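Local coordinates for nucleosome assembly protein (Plasmodium falciparum, PDB 5X7V), which probably acts as a histone chaperone of the NAP family that binds histones and assists nucleosome assembly in the malaria parasite, at residues 89-94 / 114-119; 95-100 / 108-113; 153-158 / 167-172. All blocks are in the same frame, centred on the assembly; numbering follows the deposited sequence.

Contact 1: 89-94 / 114-119; sequences GSYKIT and VTFDNN
Y91 and V114 form the hydrogen-bonded antiparallel pair at the open end of the β hairpin made by strands 91-97 and 109-116, the two central strands of a four-stranded sheet in the NAP-family domain. Two backbone bonds join them: V114 N donates to Y91 O at 2.8 Å, and Y91 N donates to V114 O at 3.2 Å. S90 and T115, the next pair outward, lie closer than the bridged pair, with their CA atoms 4.7 Å apart.

Polar side-chain contact is slight. S90 OG passes T115 CG2 but is hydrogen-bonded to D86.

Apolar packing follows from the pairing. Y91 and V114 put their side chains on the same face of the sheet, side by side, and V114 CB sits over one face of the phenol ring, towards its rim. With CG set between the backbone N and carbonyl carbon (chi1 67°), the ring of Y91 leans over the neighbouring strand, and its CE1 lies 4.1 Å from V114 CG1. Helix 172-180 covers this side, through E174 and R177 against Y91. Farther out the aromatic rings meet edge to edge, Y91 CE1 lying 4.0 Å from F116 CE2.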
# COMPACT_ATOMS: atom_id res chain seq x y z
N GLY A 89 -0.68 7.00 9.37
CA GLY A 89 -1.81 6.43 8.66
C GLY A 89 -3.11 6.81 9.32
O GLY A 89 -3.99 6.00 9.44
N SER A 90 -3.23 8.04 9.78
CA SER A 90 -4.45 8.43 10.46
C SER A 90 -5.42 9.09 9.49
O SER A 90 -4.97 9.74 8.54
CB SER A 90 -4.15 9.37 11.63
OG SER A 90 -3.55 8.70 12.72
N TYR A 91 -6.73 8.92 9.73
CA TYR A 91 -7.76 9.57 8.90
C TYR A 91 -9.15 9.70 9.54
O TYR A 91 -9.49 9.01 10.51
CB TYR A 91 -7.90 8.81 7.60
CG TYR A 91 -8.47 7.42 7.77
CD1 TYR A 91 -7.67 6.36 8.18
CD2 TYR A 91 -9.80 7.15 7.48
CE1 TYR A 91 -8.18 5.08 8.31
CE2 TYR A 91 -10.32 5.87 7.60
CZ TYR A 91 -9.50 4.84 8.02
OH TYR A 91 -10.02 3.58 8.14
N LYS A 92 -9.95 10.56 8.94
CA LYS A 92 -11.29 10.89 9.41
C LYS A 92 -12.26 10.92 8.22
O LYS A 92 -12.10 11.71 7.29
CB LYS A 92 -11.27 12.23 10.13
CG LYS A 92 -12.45 12.49 11.02
CD LYS A 92 -12.92 13.93 10.93
CE LYS A 92 -11.85 14.90 11.39
NZ LYS A 92 -11.76 14.98 12.90
N ILE A 93 -13.27 10.05 8.23
CA ILE A 93 -14.24 10.05 7.14
C ILE A 93 -15.58 10.58 7.64
O ILE A 93 -16.04 10.25 8.73
CB ILE A 93 -14.41 8.66 6.55
CG1 ILE A 93 -13.12 8.18 5.91
CG2 ILE A 93 -15.46 8.67 5.49
CD1 ILE A 93 -13.20 6.77 5.40
N THR A 94 -16.21 11.42 6.81
CA THR A 94 -17.37 12.20 7.19
C THR A 94 -18.50 12.02 6.17
O THR A 94 -18.35 12.32 4.99
CB THR A 94 -16.97 13.71 7.32
OG1 THR A 94 -15.95 13.85 8.31
CG2 THR A 94 -18.16 14.58 7.68
N VAL A 114 -10.11 7.84 13.03
CA VAL A 114 -9.34 6.63 13.30
C VAL A 114 -7.84 6.87 13.44
O VAL A 114 -7.26 7.63 12.66
CB VAL A 114 -9.58 5.61 12.17
CG1 VAL A 114 -8.70 4.39 12.34
CG2 VAL A 114 -11.05 5.24 12.10
N THR A 115 -7.20 6.22 14.42
CA THR A 115 -5.73 6.19 14.43
C THR A 115 -5.22 4.78 14.44
O THR A 115 -5.99 3.83 14.43
CB THR A 115 -5.13 6.92 15.65
OG1 THR A 115 -5.53 6.26 16.86
CG2 THR A 115 -5.59 8.37 15.69
N PHE A 116 -3.89 4.66 14.44
CA PHE A 116 -3.16 3.39 14.58
C PHE A 116 -2.00 3.55 15.56
O PHE A 116 -1.39 4.64 15.65
CB PHE A 116 -2.64 2.89 13.22
CG PHE A 116 -3.70 2.70 12.19
CD1 PHE A 116 -4.29 1.47 11.99
CD2 PHE A 116 -4.15 3.77 11.42
CE1 PHE A 116 -5.30 1.30 11.03
CE2 PHE A 116 -5.17 3.60 10.48
CZ PHE A 116 -5.73 2.37 10.28
N ASP A 117 -1.78 2.48 16.33
CA ASP A 117 -0.74 2.40 17.35
C ASP A 117 0.32 1.38 16.95
O ASP A 117 1.37 1.77 16.44
CB ASP A 117 -1.35 2.03 18.70
CG ASP A 117 -0.75 2.81 19.85
OD1 ASP A 117 0.44 3.17 19.76
OD2 ASP A 117 -1.47 3.07 20.84
N ASN A 118 0.07 0.09 17.18
CA ASN A 118 1.12 -0.89 16.77
C ASN A 118 0.46 -1.74 15.69
O ASN A 118 0.28 -2.97 15.83
CB ASN A 118 1.70 -1.70 17.98
CG ASN A 118 2.60 -0.81 18.91
OD1 ASN A 118 2.76 -1.17 20.08
ND2 ASN A 118 2.99 0.44 18.44
N ASN A 119 0.08 -1.05 14.60
CA ASN A 119 -0.67 -1.64 13.48
C ASN A 119 -1.98 -2.29 13.91
O ASN A 119 -2.64 -2.98 13.12
CB ASN A 119 0.18 -2.67 12.72

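Contact 2: 95-100 / 108-113; sequences FIFGEK and LTLVKH
L108 O receives the shortest bond here, from F97 N at 2.6 Å. The same oxygen accepts a CA-H...O contact from I96 and lies in the plane of the F97 ring, at its edge, with F97 CD1 3.4 Å away. Two residues further along the ladder, F95 and L110 exchange backbone bonds: F95 N to L110 O and L110 N to F95 O, both 2.8 Å. F95 O also takes a CA-H...O contact from T109. This ladder belongs to the turn end of the β hairpin of strands 91-97 and 109-116, where the short segments 95-97 and 109-113 run antiparallel, at 172°.

F95 and L110 share one face of the sheet. L110 holds CG anti to its carbonyl carbon (chi1 -51°), which brings CD1 within 3.5 Å of F97 CE1; beyond, the F95 ring packs edge-to-face with F161. I96 and T109 occupy the other face, side by side, with I96 CG2 touching T109 OG1. L108 reaches past the strand end to lay CD1 against E99, whose carboxylate is paired with K102.

Backbone N and O of F95 and L110, with F97 N and L108 O, are thus satisfied, between a buried F95/L110 face and an exposed T109.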
# COMPACT_ATOMS: atom_id res chain seq x y z
N PHE A 95 -19.63 11.50 6.65
CA PHE A 95 -20.83 11.31 5.82
C PHE A 95 -21.84 12.42 6.10
O PHE A 95 -22.26 12.59 7.23
CB PHE A 95 -21.49 9.95 6.09
CG PHE A 95 -20.69 8.76 5.62
CD1 PHE A 95 -19.33 8.66 5.88
CD2 PHE A 95 -21.30 7.72 4.94
CE1 PHE A 95 -18.63 7.57 5.46
CE2 PHE A 95 -20.58 6.63 4.52
CZ PHE A 95 -19.24 6.56 4.77
N ILE A 96 -22.21 13.19 5.09
CA ILE A 96 -23.22 14.21 5.30
C ILE A 96 -24.48 13.86 4.52
O ILE A 96 -24.44 13.67 3.31
CB ILE A 96 -22.74 15.64 4.90
CG1 ILE A 96 -21.31 15.89 5.39
CG2 ILE A 96 -23.65 16.68 5.49
CD1 ILE A 96 -20.79 17.24 5.09
N PHE A 97 -25.61 13.75 5.23
CA PHE A 97 -26.85 13.34 4.61
C PHE A 97 -27.83 14.48 4.43
O PHE A 97 -28.02 15.28 5.33
CB PHE A 97 -27.51 12.25 5.43
CG PHE A 97 -26.80 10.93 5.36
CD1 PHE A 97 -25.80 10.61 6.26
CD2 PHE A 97 -27.14 9.99 4.40
CE1 PHE A 97 -25.15 9.38 6.20
CE2 PHE A 97 -26.50 8.77 4.33
CZ PHE A 97 -25.50 8.46 5.23
N GLY A 98 -28.46 14.56 3.25
CA GLY A 98 -29.53 15.49 3.00
C GLY A 98 -30.69 15.31 3.97
O GLY A 98 -30.82 14.28 4.63
N GLU A 99 -31.53 16.33 4.04
CA GLU A 99 -32.66 16.42 4.95
C GLU A 99 -33.57 15.19 4.96
O GLU A 99 -34.08 14.79 6.01
CB GLU A 99 -33.49 17.66 4.57
CG GLU A 99 -34.42 18.20 5.63
CD GLU A 99 -33.68 18.92 6.75
OE1 GLU A 99 -32.47 19.20 6.57
OE2 GLU A 99 -34.31 19.19 7.82
N LYS A 100 -33.79 14.61 3.78
CA LYS A 100 -34.75 13.52 3.62
C LYS A 100 -34.34 12.29 4.39
O LYS A 100 -35.14 11.39 4.60
CB LYS A 100 -34.90 13.13 2.16
CG LYS A 100 -35.50 14.18 1.28
CD LYS A 100 -35.58 13.63 -0.11
CE LYS A 100 -36.20 14.61 -1.05
NZ LYS A 100 -36.95 13.86 -2.12
N LEU A 108 -27.42 14.04 10.81
CA LEU A 108 -27.29 13.89 9.37
C LEU A 108 -25.83 13.89 8.99
O LEU A 108 -25.49 13.59 7.84
CB LEU A 108 -28.04 15.00 8.64
CG LEU A 108 -29.55 14.96 8.81
CD1 LEU A 108 -30.19 16.14 8.12
CD2 LEU A 108 -30.09 13.67 8.29
N THR A 109 -24.99 14.25 9.96
CA THR A 109 -23.54 14.18 9.80
C THR A 109 -23.00 13.03 10.64
O THR A 109 -23.13 13.04 11.86
CB THR A 109 -22.85 15.49 10.22
OG1 THR A 109 -23.31 16.56 9.39
CG2 THR A 109 -21.33 15.37 10.09
N LEU A 110 -22.42 12.04 9.99
CA LEU A 110 -21.76 10.94 10.67
C LEU A 110 -20.24 11.07 10.53
O LEU A 110 -19.74 11.26 9.42
CB LEU A 110 -22.21 9.61 10.08
CG LEU A 110 -23.70 9.41 9.98
CD1 LEU A 110 -23.98 8.12 9.27
CD2 LEU A 110 -24.25 9.37 11.36
N VAL A 111 -19.51 10.98 11.63
CA VAL A 111 -18.05 10.99 11.52
C VAL A 111 -17.44 9.75 12.15
O VAL A 111 -17.96 9.19 13.10
CB VAL A 111 -17.41 12.25 12.18
CG1 VAL A 111 -17.80 13.51 11.43
CG2 VAL A 111 -17.82 12.36 13.64
N LYS A 112 -16.33 9.31 11.58
CA LYS A 112 -15.51 8.32 12.24
C LYS A 112 -14.04 8.68 12.05
O LYS A 112 -13.55 8.75 10.93
CB LYS A 112 -15.79 6.92 11.73
CG LYS A 112 -15.14 5.85 12.55
CD LYS A 112 -15.51 4.49 12.01
CE LYS A 112 -14.93 3.42 12.89
NZ LYS A 112 -15.45 2.07 12.57
N HIS A 113 -13.37 8.93 13.17
CA HIS A 113 -11.99 9.37 13.20
C HIS A 113 -11.16 8.21 13.76
O HIS A 113 -11.46 7.67 14.81
CB HIS A 113 -11.88 10.66 14.03
CG HIS A 113 -10.50 11.19 14.18
ND1 HIS A 113 -10.23 12.38 14.82
CD2 HIS A 113 -9.30 10.69 13.79
CE1 HIS A 113 -8.92 12.59 14.81
NE2 HIS A 113 -8.34 11.58 14.20

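Contact 3: 153-158 / 167-172; sequences PKWSIF and QDKPDV
The indole of W155 is met by three residues of 167-172, without any hydrogen bond across. P170 lies over one face: its CD stands 4.0 Å from the centroid of the six-membered ring, only 13° off the normal, a CH-pi contact, and its CG comes 3.5 Å from CZ2 of W155. V172 CG2 arrives at the edge, in plane, 3.5 Å from W155 CH2. K169 approaches with its aliphatic stem, CG lying 3.7 Å from W155 CE3. The CB of W155 points toward 167-172, and a chi1 of 62° sets how the indole is turned to present that face to P170. I157 extends the patch, its CG1 touching the V172 CG2 that also borders the indole.

Both segments belong to the long connection between strand 121-126 and helix 172-180 of the NAP-family domain, and V172 opens that helix. D171 is its N-cap, with OD1 weakly bonded to E174 N, and is also the centre of an inverse gamma turn.

On the other segment, D69 of helix 68-73 accepts from I157 N and is hydrogen-bonded to S156 OG, while the W155 backbone is bonded to V66. The indole also touches L62 and I65, and K169 NZ makes a long, weak ion pair with E159.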
# COMPACT_ATOMS: atom_id res chain seq x y z
N PRO A 153 -26.13 -14.07 2.01
CA PRO A 153 -25.33 -13.48 3.10
C PRO A 153 -25.27 -11.96 2.97
O PRO A 153 -25.08 -11.46 1.85
CB PRO A 153 -23.94 -14.10 2.90
CG PRO A 153 -23.94 -14.66 1.41
CD PRO A 153 -25.31 -14.34 0.81
N LYS A 154 -25.44 -11.23 4.08
CA LYS A 154 -25.31 -9.76 4.03
C LYS A 154 -25.16 -9.07 5.39
O LYS A 154 -25.51 -9.62 6.44
CB LYS A 154 -26.49 -9.12 3.26
CG LYS A 154 -26.59 -9.42 1.76
CD LYS A 154 -27.80 -8.75 1.17
CE LYS A 154 -27.89 -9.02 -0.33
NZ LYS A 154 -29.11 -8.39 -0.93
N TRP A 155 -24.66 -7.84 5.34
CA TRP A 155 -24.45 -6.99 6.51
C TRP A 155 -24.92 -5.60 6.13
O TRP A 155 -25.22 -5.37 4.96
CB TRP A 155 -22.98 -6.96 6.90
CG TRP A 155 -22.13 -6.38 5.79
CD1 TRP A 155 -22.05 -6.83 4.50
CD2 TRP A 155 -21.26 -5.24 5.87
NE1 TRP A 155 -21.19 -6.05 3.78
CE2 TRP A 155 -20.69 -5.07 4.60
CE3 TRP A 155 -20.92 -4.36 6.90
CZ2 TRP A 155 -19.78 -4.05 4.32
CZ3 TRP A 155 -20.01 -3.35 6.62
CH2 TRP A 155 -19.46 -3.20 5.34
N SER A 156 -24.93 -4.68 7.09
CA SER A 156 -25.24 -3.28 6.77
C SER A 156 -24.01 -2.37 6.85
O SER A 156 -23.32 -2.33 7.87
CB SER A 156 -26.32 -2.76 7.71
OG SER A 156 -26.56 -1.38 7.51
N ILE A 157 -23.73 -1.64 5.78
CA ILE A 157 -22.61 -0.70 5.75
C ILE A 157 -22.57 0.22 6.96
O ILE A 157 -21.50 0.61 7.42
CB ILE A 157 -22.64 0.15 4.47
CG1 ILE A 157 -21.30 0.85 4.25
CG2 ILE A 157 -23.79 1.15 4.50
CD1 ILE A 157 -21.06 1.28 2.80
N PHE A 158 -23.73 0.55 7.51
CA PHE A 158 -23.81 1.44 8.64
C PHE A 158 -23.39 0.75 9.92
O PHE A 158 -23.29 1.41 10.95
CB PHE A 158 -25.21 1.99 8.80
CG PHE A 158 -25.61 2.89 7.69
CD1 PHE A 158 -25.10 4.16 7.62
CD2 PHE A 158 -26.50 2.46 6.72
CE1 PHE A 158 -25.45 5.00 6.61
CE2 PHE A 158 -26.86 3.30 5.71
CZ PHE A 158 -26.32 4.58 5.65
N GLN A 167 -14.47 -7.70 13.14
CA GLN A 167 -13.86 -8.95 12.68
C GLN A 167 -14.72 -9.53 11.53
O GLN A 167 -15.96 -9.56 11.58
CB GLN A 167 -13.65 -9.98 13.82
N ASP A 168 -14.01 -9.96 10.48
CA ASP A 168 -14.59 -10.57 9.26
C ASP A 168 -15.73 -9.72 8.69
O ASP A 168 -16.69 -10.23 8.12
CB ASP A 168 -15.04 -12.02 9.54
CG ASP A 168 -13.85 -12.95 9.87
OD1 ASP A 168 -12.68 -12.57 9.58
OD2 ASP A 168 -14.08 -14.05 10.41
N LYS A 169 -15.57 -8.40 8.86
CA LYS A 169 -16.56 -7.43 8.40
C LYS A 169 -15.83 -6.22 7.80
O LYS A 169 -15.09 -5.53 8.50
CB LYS A 169 -17.47 -7.00 9.55
CG LYS A 169 -18.63 -6.10 9.18
CD LYS A 169 -19.12 -5.39 10.43
CE LYS A 169 -19.45 -6.42 11.50
NZ LYS A 169 -20.07 -5.85 12.73
N PRO A 170 -16.06 -5.97 6.49
CA PRO A 170 -15.36 -5.03 5.61
C PRO A 170 -15.04 -3.66 6.22
O PRO A 170 -15.91 -2.93 6.67
CB PRO A 170 -16.34 -4.87 4.44
CG PRO A 170 -17.01 -6.17 4.35
CD PRO A 170 -17.17 -6.64 5.77
N ASP A 171 -13.75 -3.34 6.22
CA ASP A 171 -13.28 -2.02 6.61
C ASP A 171 -13.65 -0.96 5.55
O ASP A 171 -12.88 -0.71 4.61
CB ASP A 171 -11.77 -2.06 6.80
CG ASP A 171 -11.28 -0.97 7.72
OD1 ASP A 171 -12.01 0.05 7.87
OD2 ASP A 171 -10.18 -1.14 8.31
N VAL A 172 -14.84 -0.37 5.72
CA VAL A 172 -15.37 0.62 4.78
C VAL A 172 -14.45 1.83 4.75
O VAL A 172 -14.25 2.44 3.71
CB VAL A 172 -16.82 1.07 5.15
CG1 VAL A 172 -17.31 2.15 4.21
CG2 VAL A 172 -17.76 -0.11 5.12

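Contacts 1 and 2 are successive portions of one hairpin, strands 91-97 and 109-116, with centres about 19 Å apart; contact 2 is nested inside the chain loop closed by contact 1, and I93 N to K112 O, a probable hydrogen bond, carries the ladder between them. Contact 3 comes later in sequence, in the connection leading to helix 172-180, about 18 Å from contact 1 and about 19 Å from contact 2, centre to centre. It nevertheless meets both ends of the hairpin: D171 packs by Y91, and F158 touches F97. Sheet pairing and loop packing thereby unite parts of the NAP-family region, which probably serves histone binding as in other chaperones of the family.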